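Local coordinates for dicer Related Helicase (Caenorhabditis elegans, PDB 6M6Q), which probably hydrolyses ATP as an RNA helicase of the RIG-I-like receptor subfamily, the piece described here being its helical N-terminal domain, at residues Thr4-Glu9 with Val140-Asp145; Trp34-Val39 with Arg135-Val140; Val41-Thr44 with Gly50-Lys53; Arg69-Glu74 with Arg118-Phe123; Tyr149-Trp154 with Ala217-Asn222. All blocks are in the same frame, centred on the assembly; numbering follows the deposited sequence. Where two conformers were deposited one is given.

Interaction 1: residues Thr4-Glu9 with Val140-Asp145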
# COMPACT_ATOMS: atom_id res chain seq x y z
N THR B 4 7.96 15.80 38.42
CA THR B 4 8.03 14.35 38.06
C THR B 4 6.90 14.01 37.07
O THR B 4 5.71 14.25 37.41
CB THR B 4 7.99 13.45 39.31
OG1 THR B 4 6.86 13.81 40.10
CG2 THR B 4 9.24 13.55 40.15
N ALA B 5 7.26 13.48 35.90
CA ALA B 5 6.35 13.18 34.76
C ALA B 5 5.37 12.07 35.15
O ALA B 5 5.82 11.00 35.61
CB ALA B 5 7.17 12.80 33.55
N ILE B 6 4.07 12.29 34.89
CA ILE B 6 2.99 11.27 35.04
C ILE B 6 3.22 10.14 34.02
O ILE B 6 3.34 10.43 32.82
CB ILE B 6 1.61 11.93 34.86
CG1 ILE B 6 1.37 12.99 35.94
CG2 ILE B 6 0.51 10.88 34.84
CD1 ILE B 6 0.35 14.06 35.54
N ARG B 7 3.33 8.90 34.50
CA ARG B 7 3.52 7.70 33.66
C ARG B 7 2.18 7.34 33.01
O ARG B 7 1.13 7.59 33.63
CB ARG B 7 4.07 6.55 34.50
CG ARG B 7 5.56 6.66 34.79
CD ARG B 7 6.01 5.93 36.06
NE ARG B 7 5.37 4.62 36.26
CZ ARG B 7 4.61 4.29 37.32
NH1 ARG B 7 4.37 5.18 38.28
NH2 ARG B 7 4.08 3.08 37.41
N LEU B 8 2.22 6.79 31.79
CA LEU B 8 1.01 6.38 31.03
C LEU B 8 0.18 5.40 31.88
O LEU B 8 -1.02 5.64 32.04
CB LEU B 8 1.42 5.74 29.70
CG LEU B 8 0.33 5.66 28.62
CD1 LEU B 8 0.93 5.79 27.25
CD2 LEU B 8 -0.47 4.37 28.71
N GLU B 9 0.82 4.36 32.43
CA GLU B 9 0.13 3.24 33.12
C GLU B 9 -0.65 3.77 34.33
O GLU B 9 -1.64 3.11 34.72
CB GLU B 9 1.12 2.13 33.51
CG GLU B 9 2.30 2.60 34.32
CD GLU B 9 3.50 1.68 34.25
OE1 GLU B 9 3.37 0.49 34.64
OE2 GLU B 9 4.56 2.14 33.77
N VAL B 140 4.72 8.45 23.38
CA VAL B 140 5.40 9.69 22.89
C VAL B 140 4.36 10.81 22.81
O VAL B 140 4.64 11.92 23.34
CB VAL B 140 6.12 9.48 21.54
CG1 VAL B 140 6.38 10.80 20.81
CG2 VAL B 140 7.42 8.70 21.72
N MET B 141 3.20 10.51 22.23
CA MET B 141 2.09 11.47 22.06
C MET B 141 1.56 11.91 23.43
O MET B 141 1.28 13.13 23.60
CB MET B 141 0.95 10.84 21.23
CG MET B 141 1.32 10.59 19.77
SD MET B 141 2.08 12.04 18.93
CE MET B 141 0.66 13.10 18.75
N PHE B 142 1.44 10.97 24.37
CA PHE B 142 0.94 11.21 25.75
C PHE B 142 1.84 12.23 26.44
O PHE B 142 1.32 13.13 27.08
CB PHE B 142 0.89 9.90 26.54
CG PHE B 142 0.47 10.04 27.98
CD1 PHE B 142 -0.87 10.18 28.32
CD2 PHE B 142 1.40 10.02 29.01
CE1 PHE B 142 -1.26 10.29 29.64
CE2 PHE B 142 1.01 10.17 30.33
CZ PHE B 142 -0.32 10.30 30.64
N ASN B 143 3.16 12.08 26.29
CA ASN B 143 4.17 12.94 26.96
C ASN B 143 4.21 14.31 26.27
O ASN B 143 4.54 15.30 26.96
CB ASN B 143 5.56 12.28 26.96
CG ASN B 143 5.65 11.03 27.80
OD1 ASN B 143 4.72 10.68 28.53
ND2 ASN B 143 6.78 10.35 27.72
N TYR B 144 3.86 14.38 24.98
CA TYR B 144 3.87 15.64 24.18
C TYR B 144 2.65 16.49 24.57
O TYR B 144 2.83 17.65 24.94
CB TYR B 144 3.89 15.36 22.67
CG TYR B 144 3.61 16.59 21.82
CD1 TYR B 144 4.54 17.62 21.71
CD2 TYR B 144 2.39 16.75 21.17
CE1 TYR B 144 4.26 18.77 20.99
CE2 TYR B 144 2.10 17.89 20.43
CZ TYR B 144 3.03 18.91 20.36
OH TYR B 144 2.77 20.04 19.64
N ASP B 145 1.45 15.94 24.44
CA ASP B 145 0.17 16.66 24.65
C ASP B 145 -0.91 15.64 25.06
O ASP B 145 -1.25 14.75 24.22
CB ASP B 145 -0.25 17.44 23.39
CG ASP B 145 -1.45 18.34 23.58
OD1 ASP B 145 -1.26 19.44 24.09
OD2 ASP B 145 -2.53 17.94 23.19
O HOH W 1 5.10 8.71 31.08

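Interaction 2: residues Trp34-Val39 with Arg135-Val140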
# COMPACT_ATOMS: atom_id res chain seq x y z
N TRP B 34 1.80 12.18 10.52
CA TRP B 34 2.65 13.34 10.10
C TRP B 34 2.93 14.24 11.30
O TRP B 34 4.07 14.79 11.37
CB TRP B 34 2.01 14.12 8.93
CG TRP B 34 1.95 13.33 7.65
CD1 TRP B 34 0.84 13.10 6.89
CD2 TRP B 34 3.04 12.64 7.01
NE1 TRP B 34 1.17 12.31 5.81
CE2 TRP B 34 2.50 12.02 5.86
CE3 TRP B 34 4.41 12.50 7.27
CZ2 TRP B 34 3.29 11.27 4.98
CZ3 TRP B 34 5.18 11.75 6.41
CH2 TRP B 34 4.63 11.14 5.29
N LYS B 35 1.96 14.34 12.22
CA LYS B 35 2.11 15.11 13.48
C LYS B 35 3.05 14.35 14.41
O LYS B 35 3.83 15.02 15.11
CB LYS B 35 0.74 15.37 14.13
CG LYS B 35 0.78 16.12 15.47
CD LYS B 35 1.49 17.46 15.42
CE LYS B 35 1.56 18.19 16.75
NZ LYS B 35 2.60 19.25 16.70
N PHE B 36 3.05 13.02 14.35
CA PHE B 36 3.95 12.14 15.14
C PHE B 36 5.38 12.30 14.65
O PHE B 36 6.27 12.48 15.48
CB PHE B 36 3.50 10.69 15.07
CG PHE B 36 4.54 9.70 15.53
CD1 PHE B 36 4.94 9.65 16.85
CD2 PHE B 36 5.09 8.79 14.63
CE1 PHE B 36 5.90 8.74 17.26
CE2 PHE B 36 6.04 7.88 15.05
CZ PHE B 36 6.44 7.86 16.36
N LEU B 37 5.58 12.28 13.32
CA LEU B 37 6.89 12.57 12.67
C LEU B 37 7.32 13.96 13.08
O LEU B 37 8.43 14.08 13.56
CB LEU B 37 6.79 12.46 11.14
CG LEU B 37 8.10 12.63 10.34
CD1 LEU B 37 9.11 11.50 10.62
CD2 LEU B 37 7.81 12.72 8.85
N ASP B 38 6.41 14.95 13.01
CA ASP B 38 6.68 16.37 13.38
C ASP B 38 7.24 16.43 14.81
O ASP B 38 8.22 17.18 15.00
CB ASP B 38 5.44 17.26 13.24
CG ASP B 38 5.77 18.72 13.50
OD1 ASP B 38 5.44 19.21 14.60
OD2 ASP B 38 6.46 19.32 12.66
N VAL B 39 6.65 15.69 15.76
CA VAL B 39 7.02 15.67 17.21
C VAL B 39 8.43 15.07 17.36
O VAL B 39 9.26 15.67 18.07
CB VAL B 39 5.97 14.90 18.05
CG1 VAL B 39 6.49 14.52 19.43
CG2 VAL B 39 4.66 15.68 18.18
N ARG B 135 2.93 1.08 20.74
CA ARG B 135 3.03 1.29 22.20
C ARG B 135 3.95 2.47 22.45
O ARG B 135 3.56 3.37 23.21
CB ARG B 135 3.53 0.02 22.91
CG ARG B 135 2.51 -1.11 22.96
CD ARG B 135 1.53 -0.91 24.08
NE ARG B 135 0.45 -1.87 24.05
CZ ARG B 135 -0.67 -1.76 24.76
NH1 ARG B 135 -1.59 -2.71 24.68
NH2 ARG B 135 -0.85 -0.72 25.57
N ILE B 136 5.12 2.48 21.82
CA ILE B 136 6.14 3.54 22.03
C ILE B 136 5.56 4.85 21.51
O ILE B 136 5.70 5.88 22.22
CB ILE B 136 7.48 3.18 21.36
CG1 ILE B 136 7.99 1.82 21.85
CG2 ILE B 136 8.49 4.29 21.61
CD1 ILE B 136 9.23 1.34 21.14
N ALA B 137 4.90 4.81 20.34
CA ALA B 137 4.33 5.99 19.68
C ALA B 137 3.20 6.56 20.54
O ALA B 137 3.10 7.79 20.62
CB ALA B 137 3.85 5.63 18.30
N ASP B 138 2.40 5.69 21.17
CA ASP B 138 1.26 6.09 22.04
C ASP B 138 1.81 6.92 23.20
O ASP B 138 1.34 8.04 23.39
CB ASP B 138 0.46 4.87 22.53
CG ASP B 138 -0.96 5.16 23.00
OD1 ASP B 138 -1.58 6.10 22.46
OD2 ASP B 138 -1.45 4.41 23.91
N GLU B 139 2.85 6.42 23.87
CA GLU B 139 3.48 7.08 25.03
C GLU B 139 4.16 8.38 24.59
O GLU B 139 4.18 9.32 25.40
CB GLU B 139 4.48 6.14 25.73
CG GLU B 139 4.91 6.67 27.09
CD GLU B 139 5.84 5.78 27.89
OE1 GLU B 139 5.86 4.56 27.61
OE2 GLU B 139 6.53 6.32 28.80
N VAL B 140 4.72 8.45 23.38
CA VAL B 140 5.40 9.69 22.89
C VAL B 140 4.36 10.81 22.81
O VAL B 140 4.64 11.92 23.34
CB VAL B 140 6.12 9.48 21.54
CG1 VAL B 140 6.38 10.80 20.81
CG2 VAL B 140 7.42 8.70 21.72

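Interaction 3: residues Val41-Thr44 with Gly50-Lys53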
# COMPACT_ATOMS: atom_id res chain seq x y z
N VAL B 41 10.77 15.02 15.11
CA VAL B 41 11.73 15.94 14.44
C VAL B 41 11.94 17.17 15.32
O VAL B 41 13.09 17.60 15.46
CB VAL B 41 11.24 16.33 13.03
CG1 VAL B 41 12.01 17.53 12.48
CG2 VAL B 41 11.32 15.15 12.07
N GLU B 42 10.87 17.68 15.94
CA GLU B 42 10.88 18.82 16.90
C GLU B 42 11.83 18.52 18.06
O GLU B 42 12.47 19.46 18.53
CB GLU B 42 9.46 19.07 17.41
CG GLU B 42 9.32 20.27 18.33
CD GLU B 42 7.93 20.41 18.94
OE1 GLU B 42 7.36 19.38 19.37
OE2 GLU B 42 7.39 21.54 18.94
N SER B 43 11.91 17.25 18.50
CA SER B 43 12.59 16.80 19.74
C SER B 43 14.12 16.76 19.56
O SER B 43 14.82 16.78 20.59
CB SER B 43 12.08 15.45 20.21
OG SER B 43 12.44 14.44 19.30
N THR B 44 14.62 16.71 18.32
CA THR B 44 16.08 16.76 18.01
C THR B 44 16.62 18.13 18.43
O THR B 44 16.27 19.13 17.77
CB THR B 44 16.36 16.43 16.53
OG1 THR B 44 15.75 17.42 15.70
CG2 THR B 44 15.85 15.06 16.12
N GLY B 50 17.10 12.65 19.05
CA GLY B 50 15.92 12.88 19.92
C GLY B 50 15.10 11.62 20.13
O GLY B 50 15.70 10.57 20.42
N TYR B 51 13.78 11.72 19.98
CA TYR B 51 12.80 10.65 20.33
C TYR B 51 12.95 9.47 19.34
O TYR B 51 12.50 8.36 19.67
CB TYR B 51 11.36 11.16 20.33
CG TYR B 51 10.99 12.19 21.38
CD1 TYR B 51 11.81 12.44 22.48
CD2 TYR B 51 9.81 12.91 21.28
CE1 TYR B 51 11.46 13.38 23.43
CE2 TYR B 51 9.46 13.87 22.22
CZ TYR B 51 10.29 14.11 23.30
OH TYR B 51 9.95 15.05 24.22
N PHE B 52 13.55 9.70 18.16
CA PHE B 52 13.74 8.66 17.12
C PHE B 52 14.45 7.45 17.76
O PHE B 52 14.17 6.30 17.37
CB PHE B 52 14.52 9.21 15.92
CG PHE B 52 13.74 10.07 14.94
CD1 PHE B 52 12.93 9.50 13.97
CD2 PHE B 52 13.87 11.45 14.96
CE1 PHE B 52 12.24 10.30 13.07
CE2 PHE B 52 13.18 12.24 14.05
CZ PHE B 52 12.36 11.67 13.12
N LYS B 53 15.33 7.71 18.73
CA LYS B 53 16.23 6.67 19.32
C LYS B 53 15.39 5.61 20.06
O LYS B 53 15.85 4.46 20.12
CB LYS B 53 17.26 7.29 20.25
CG LYS B 53 18.58 6.53 20.33
CD LYS B 53 19.48 6.99 21.45
CE LYS B 53 20.82 6.30 21.42
NZ LYS B 53 20.68 4.83 21.56

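Interaction 4: residues Arg69-Glu74 with Arg118-Phe123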
# COMPACT_ATOMS: atom_id res chain seq x y z
N ARG B 69 18.96 10.54 10.47
CA ARG B 69 19.86 11.52 9.81
C ARG B 69 19.26 11.92 8.48
O ARG B 69 18.89 13.09 8.33
CB ARG B 69 21.26 10.94 9.62
CG ARG B 69 21.97 10.60 10.92
CD ARG B 69 21.70 11.65 11.98
NE ARG B 69 22.49 11.39 13.16
CZ ARG B 69 22.78 12.29 14.08
NH1 ARG B 69 22.35 13.53 13.97
NH2 ARG B 69 23.51 11.93 15.12
N MET B 70 19.07 10.96 7.58
CA MET B 70 18.55 11.22 6.21
C MET B 70 17.35 12.18 6.27
O MET B 70 17.17 12.92 5.32
CB MET B 70 18.15 9.93 5.52
CG MET B 70 19.34 9.14 5.01
SD MET B 70 20.15 9.93 3.59
CE MET B 70 20.85 8.49 2.78
N ILE B 71 16.62 12.21 7.39
CA ILE B 71 15.40 13.04 7.59
C ILE B 71 15.79 14.45 8.07
O ILE B 71 15.20 15.42 7.54
CB ILE B 71 14.42 12.33 8.55
CG1 ILE B 71 13.84 11.05 7.94
CG2 ILE B 71 13.32 13.29 9.02
CD1 ILE B 71 13.14 10.16 8.95
N ILE B 72 16.72 14.57 9.03
CA ILE B 72 17.00 15.84 9.77
C ILE B 72 18.27 16.53 9.24
O ILE B 72 18.38 17.75 9.43
CB ILE B 72 17.09 15.60 11.29
CG1 ILE B 72 18.17 14.58 11.65
CG2 ILE B 72 15.73 15.21 11.84
CD1 ILE B 72 18.40 14.43 13.14
N ASP B 73 19.20 15.77 8.64
CA ASP B 73 20.45 16.29 8.00
C ASP B 73 20.11 17.52 7.14
O ASP B 73 19.16 17.46 6.35
CB ASP B 73 21.15 15.24 7.13
CG ASP B 73 22.14 14.35 7.87
OD1 ASP B 73 22.25 14.48 9.13
OD2 ASP B 73 22.80 13.52 7.20
N GLU B 74 20.86 18.60 7.34
CA GLU B 74 20.80 19.84 6.54
C GLU B 74 21.24 19.51 5.11
O GLU B 74 22.14 18.70 4.90
CB GLU B 74 21.71 20.89 7.20
CG GLU B 74 21.16 22.31 7.20
CD GLU B 74 20.04 22.56 8.18
OE1 GLU B 74 20.15 22.09 9.33
OE2 GLU B 74 19.08 23.26 7.80
N ARG B 118 11.20 9.60 1.42
CA ARG B 118 11.55 8.17 1.32
C ARG B 118 11.88 7.63 2.73
O ARG B 118 11.32 6.56 3.11
CB ARG B 118 12.72 8.02 0.36
CG ARG B 118 13.33 6.63 0.33
CD ARG B 118 14.39 6.62 -0.73
NE ARG B 118 15.36 5.57 -0.52
CZ ARG B 118 16.20 5.14 -1.44
NH1 ARG B 118 16.17 5.67 -2.66
NH2 ARG B 118 17.05 4.17 -1.16
N PHE B 119 12.75 8.31 3.46
CA PHE B 119 13.29 7.82 4.75
C PHE B 119 12.27 8.09 5.87
O PHE B 119 12.25 7.31 6.84
CB PHE B 119 14.68 8.41 4.98
CG PHE B 119 15.73 7.77 4.11
CD1 PHE B 119 16.26 6.53 4.44
CD2 PHE B 119 16.12 8.36 2.92
CE1 PHE B 119 17.20 5.93 3.61
CE2 PHE B 119 17.05 7.76 2.10
CZ PHE B 119 17.59 6.54 2.44
N SER B 120 11.42 9.11 5.74
CA SER B 120 10.27 9.37 6.65
C SER B 120 9.30 8.18 6.57
O SER B 120 8.91 7.66 7.63
CB SER B 120 9.57 10.65 6.32
OG SER B 120 10.36 11.77 6.66
N GLU B 121 8.95 7.77 5.35
CA GLU B 121 8.02 6.64 5.07
C GLU B 121 8.66 5.33 5.52
O GLU B 121 7.91 4.46 5.95
CB GLU B 121 7.64 6.61 3.60
CG GLU B 121 6.74 7.78 3.19
CD GLU B 121 5.32 7.42 2.82
OE1 GLU B 121 4.59 8.32 2.39
OE2 GLU B 121 4.95 6.23 2.92
N CYS B 122 9.98 5.20 5.45
CA CYS B 122 10.70 3.99 5.93
C CYS B 122 10.58 3.89 7.46
O CYS B 122 10.41 2.77 7.96
CB CYS B 122 12.17 3.99 5.53
SG CYS B 122 13.08 2.58 6.21
N PHE B 123 10.63 5.01 8.16
CA PHE B 123 10.51 5.04 9.64
C PHE B 123 9.06 4.73 10.03
O PHE B 123 8.83 3.74 10.75
CB PHE B 123 10.96 6.38 10.19
CG PHE B 123 10.55 6.66 11.62
CD1 PHE B 123 11.15 5.99 12.67
CD2 PHE B 123 9.63 7.64 11.90
CE1 PHE B 123 10.86 6.32 13.98
CE2 PHE B 123 9.34 7.97 13.21
CZ PHE B 123 9.94 7.30 14.25

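Interaction 5: residues Tyr149-Trp154 with Ala217-Asn222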
# COMPACT_ATOMS: atom_id res chain seq x y z
N TYR B 149 -3.39 13.11 22.80
CA TYR B 149 -3.46 11.68 23.23
C TYR B 149 -4.92 11.29 23.36
O TYR B 149 -5.35 10.36 22.68
CB TYR B 149 -2.70 11.44 24.54
CG TYR B 149 -2.96 10.11 25.20
CD1 TYR B 149 -3.82 10.00 26.28
CD2 TYR B 149 -2.29 8.96 24.79
CE1 TYR B 149 -4.05 8.79 26.92
CE2 TYR B 149 -2.51 7.74 25.42
CZ TYR B 149 -3.38 7.66 26.50
OH TYR B 149 -3.60 6.47 27.13
N GLY B 150 -5.68 12.08 24.12
CA GLY B 150 -7.12 11.86 24.35
C GLY B 150 -7.90 11.81 23.05
O GLY B 150 -8.71 10.87 22.87
N TYR B 151 -7.64 12.77 22.17
CA TYR B 151 -8.36 12.97 20.89
C TYR B 151 -8.15 11.74 19.99
O TYR B 151 -9.12 11.33 19.29
CB TYR B 151 -7.89 14.28 20.24
CG TYR B 151 -8.74 14.74 19.09
CD1 TYR B 151 -9.87 15.53 19.30
CD2 TYR B 151 -8.44 14.39 17.79
CE1 TYR B 151 -10.68 15.93 18.24
CE2 TYR B 151 -9.22 14.79 16.72
CZ TYR B 151 -10.35 15.57 16.95
OH TYR B 151 -11.14 15.96 15.90
N SER B 152 -6.96 11.14 20.06
CA SER B 152 -6.55 9.94 19.28
C SER B 152 -7.25 8.68 19.83
O SER B 152 -7.28 7.65 19.10
CB SER B 152 -5.04 9.78 19.25
OG SER B 152 -4.57 9.16 20.43
N HIS B 153 -7.82 8.77 21.04
CA HIS B 153 -8.46 7.66 21.78
C HIS B 153 -9.97 7.91 21.99
O HIS B 153 -10.61 7.07 22.66
CB HIS B 153 -7.75 7.47 23.12
CG HIS B 153 -6.45 6.76 23.03
ND1 HIS B 153 -6.36 5.42 22.75
CD2 HIS B 153 -5.19 7.19 23.27
CE1 HIS B 153 -5.09 5.06 22.78
NE2 HIS B 153 -4.36 6.11 23.11
N TRP B 154 -10.52 9.02 21.48
CA TRP B 154 -11.96 9.42 21.64
C TRP B 154 -12.30 9.63 23.14
O TRP B 154 -13.34 9.08 23.61
CB TRP B 154 -12.91 8.37 21.02
CG TRP B 154 -12.72 8.05 19.57
CD1 TRP B 154 -11.93 8.70 18.66
CD2 TRP B 154 -13.41 7.02 18.83
NE1 TRP B 154 -12.07 8.13 17.42
CE2 TRP B 154 -12.97 7.10 17.50
CE3 TRP B 154 -14.34 6.03 19.18
CZ2 TRP B 154 -13.43 6.22 16.51
CZ3 TRP B 154 -14.79 5.17 18.20
CH2 TRP B 154 -14.35 5.27 16.89
N ALA B 217 -13.46 22.59 9.26
CA ALA B 217 -12.72 23.87 9.14
C ALA B 217 -11.94 24.15 10.43
O ALA B 217 -10.77 24.56 10.35
CB ALA B 217 -13.67 25.00 8.82
N PHE B 218 -12.56 23.89 11.58
CA PHE B 218 -11.98 24.22 12.90
C PHE B 218 -10.84 23.24 13.24
O PHE B 218 -9.76 23.72 13.68
CB PHE B 218 -13.05 24.22 13.99
CG PHE B 218 -12.47 24.38 15.37
CD1 PHE B 218 -11.98 25.61 15.79
CD2 PHE B 218 -12.29 23.28 16.19
CE1 PHE B 218 -11.35 25.74 17.02
CE2 PHE B 218 -11.70 23.42 17.43
CZ PHE B 218 -11.23 24.65 17.84
N GLU B 219 -11.09 21.93 13.10
CA GLU B 219 -10.14 20.85 13.50
C GLU B 219 -8.95 20.85 12.54
O GLU B 219 -7.85 20.48 13.00
CB GLU B 219 -10.81 19.47 13.53
CG GLU B 219 -12.00 19.36 14.46
CD GLU B 219 -11.70 19.38 15.95
OE1 GLU B 219 -10.92 20.24 16.40
OE2 GLU B 219 -12.30 18.55 16.68
N VAL B 220 -9.12 21.34 11.30
CA VAL B 220 -8.01 21.43 10.31
C VAL B 220 -7.19 22.73 10.49
O VAL B 220 -5.97 22.62 10.46
CB VAL B 220 -8.51 21.24 8.88
CG1 VAL B 220 -7.51 21.79 7.88
CG2 VAL B 220 -8.82 19.77 8.59
N PHE B 221 -7.82 23.89 10.71
CA PHE B 221 -7.09 25.20 10.69
C PHE B 221 -6.91 25.79 12.10
O PHE B 221 -5.93 26.48 12.30
CB PHE B 221 -7.80 26.21 9.78
CG PHE B 221 -7.86 25.81 8.33
CD1 PHE B 221 -6.76 25.94 7.50
CD2 PHE B 221 -9.03 25.27 7.80
CE1 PHE B 221 -6.83 25.55 6.17
CE2 PHE B 221 -9.10 24.89 6.46
CZ PHE B 221 -8.00 25.02 5.65
N ASN B 222 -7.87 25.62 13.01
CA ASN B 222 -7.90 26.45 14.24
C ASN B 222 -7.55 25.63 15.48
O ASN B 222 -7.24 26.25 16.51
CB ASN B 222 -9.22 27.22 14.35
CG ASN B 222 -9.34 28.27 13.27
OD1 ASN B 222 -10.39 28.39 12.63
ND2 ASN B 222 -8.25 28.97 13.00
O HOH W 2 -13.62 16.39 15.46

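Interaction 1: residues Thr4-Glu9 with Val140-Asp145
Phe142 carries this contact, reaching from helix 131-144 toward the N-terminal loop of residues 4-9. Its CG stands anti to the backbone N (chi1 177°), and from there the ring lies across the path of Ile6, Arg7 and Leu8. Most of the touching is done by backbone atoms of the loop. Leu8 CA sits over one face of the ring, 4.3 Å from its centroid and 26° off the normal, a CH-pi contact. At the ring edge, in plane, Ile6 O comes to 3.4 Å from Phe142 CE2. The Ile6 side chain adds a looser apolar touch, CG2 to Phe142 CZ at 4.3 Å. Leu8 reaches back to the root of the same side chain, with CD1 4.2 Å from Phe142 CB. The rings of Tyr11 and Tyr149 also meet Phe142 edge-to-face. One residue further on, Asn143 enters through a water. That water donates to Ile6 O at 3.0 Å and to Asn143 OD1 at 3.2 Å. Ile6 O is therefore met by a ring edge and by a water hydrogen. Tyr144 turns to Lys35 instead. Asp145 is the N-cap of the following helix and bonds through OD2 to Leu148 N. The whole is an irregular N-terminal segment packed through its backbone on an aromatic side chain of helix 131-144, at the partly buried edge of an all-helical domain.

Interaction 2: residues Trp34-Val39 with Arg135-Val140
Phe36 and Ala137 face each other with their CA atoms 7.7 Å apart, the nearest such pair between the two helical segments. The segment axes pass at 11.2 Å and cross steeply, at 72°. At that spacing the gap is bridged by side chains. Phe36 spans most of it: CG lies anti to the backbone N (chi1 164°), which sends the ring outward until CE1 is 3.9 Å from Ala137 CB. The methyl carbon lies 4.2 Å from the ring centroid but off-centre, a CH-pi contact. Near the ring plane, at the edge, Val140 CG1 comes to 4.1 Å from Phe36 CE1. Helices 33-42 and 131-144 thus meet in the hydrophobic core of a helical bundle, and Leu124 of helix 94-127 also packs on Phe36. One turn along the first helix, Val39 adds a third touch, CG1 to Val140 CG1 at 4.0 Å. The two valine side chains run antiparallel past one another. All four touching residues are buried and apolar. Charge is kept to other sides of the helices: Lys35 NZ pairs with Asp38 OD1 at 3.5 Å, and Asp38 OD1 also bonds to Ser229 N. Asp138 OD1 bonds to His153 NE2.

Interaction 3: residues Val41-Thr44 with Gly50-Lys53
Ser43 covers one face of the Tyr51 ring where the chain turns back after helix 33-42 and enters a short 3-10 segment. Its CB stands 3.4 Å above the ring plane, over the centre, which makes a CH-pi contact. The hydroxyl lies between the backbone N and the carbonyl carbon (chi1 68°), and there OG accepts a nearly straight bond from Tyr51 N, 3.1 Å at 166°. The same OG bonds to Cys40 O within the helix. One serine thus links Cys40 of helix 33-42 to Tyr51 of the 3-10 segment. With alanine here, Tyr51 N and Cys40 O would probably lose their shared hydroxyl, while the carbon over the ring would stay. Phe52 leaves roughly at right angles to Tyr51, is buried, and meets its neighbours at the ring edge. Val41 runs alongside it in the same direction, and CG2 reaches Phe52 CZ at 3.8 Å in the ring plane. Phe123 of helix 94-127 meets the same ring. Gly50 has a positive phi of 56°, a conformation glycine adopts readily. Its N lies 4.0 Å from Thr44 CG2. The Thr44 hydroxyl turns back to its own helix, where OG1 donates to Val41 O at 2.7 Å in the carbonyl plane.

Interaction 4: residues Arg69-Glu74 with Arg118-Phe123
Ser120 OG bonds to Arg116 O, one turn back in helix 94-127, a bond within its own helix. Toward the other segment it offers Ile71 only packing, with Ile71 CG1 3.8 Å from Ser120 OG. Ile71 CG1 stands anti to the carbonyl carbon (chi1 -67°), and its chain runs on to bring CD1 within 3.8 Å of Ser120 CA. CD1 also comes to 3.7 Å from Phe119 O. Beside this pair, Met70 lies over one face of the Phe119 ring. Its CB is 3.5 Å from Phe119 CG. Its CG is almost exactly above the ring centre, 3.8 Å from the centroid and 4° off the normal. The chain bends at chi2 (-71°) and keeps the thioether above the same face, where SD is 4.5 Å from the centroid, a Met-aromatic contact. CE follows out to the far end of the ring, 3.8 Å from Phe119 CZ. On the opposite face, toward the rim, lies Arg118 CG of the same helix. Cutting the Phe119 ring back to a methyl group, as in alanine, is likely to leave a gap beneath Met70 and its thioether free to turn. Between these side chains the contact is thus apolar packing and a Met-aromatic pair, with polarity supplied next to it by the hydrogen bond of Arg116 NH1 to Asp73 O.

Interaction 5: residues Tyr149-Trp154 with Ala217-Asn222
Tyr151 and Glu219 are the two residues that meet here, hydroxyl and carboxylate coming together at an oblique crossing, across a wide separation of backbones. Even the nearest CA atoms, those of the same two residues, are 10.9 Å apart. The polar part is a group of three atoms. Tyr151 OH lies 2.9 Å from Glu219 OE2. A water sits beside both, 2.6 Å from Tyr151 OH and 2.8 Å from Glu219 OE2, and it donates to the carboxylate. Orientation follows from the torsions. Tyr151 CG lies anti to the backbone N (chi1 -168°), and the ring extends from helix 146-152 across to Glu219. Glu219 bends at chi2 (-72°) to bring its carboxylate round to the hydroxyl. Ring and carboxylate planes stand 84° apart, close to perpendicular. Van der Waals contact is slight: OE2 also approaches Tyr151 CE1, at 3.5 Å. Helices 146-152 and 210-221 are thus bridged by a hydroxyl, a carboxylate and a water at the surface of the helical domain. The segment bearing Tyr151 closes in a Schellman motif, with Trp154 at positive phi after the last turn. Inside that turn, Ser152 OG donates to Tyr149 O at 2.7 Å, in the carbonyl plane and on a lone pair. Aromatic contacts complete the surroundings. His226 meets the Tyr151 ring edge-to-face, and its ND1 bonds to Glu219 O. Phe25 stacks on the His153 ring, while Tyr28 packs edge-to-face with Trp154.

Interaction 2 is the buried core contact, all apolar. Interactions 1, 3 and 4 are partly buried, and interaction 5 lies at the surface. Interactions 1 and 2 share Val140 and use different sides of helix 131-144. Interactions 2 and 3 share helix 33-42, and Val140 also packs on Tyr51. Phe123 joins interaction 4 to the other two, touching Phe36 and Phe52. The chemistry changes with place. Interaction 2 relies on carbon packing alone, and interaction 4 adds a thioether over a ring. Interaction 3 adds a direct hydrogen bond. Interactions 1 and 5 use water, and they touch through Phe142 and Tyr149. Interactions 4 and 5 are furthest apart, with centres about 26 Å from each other.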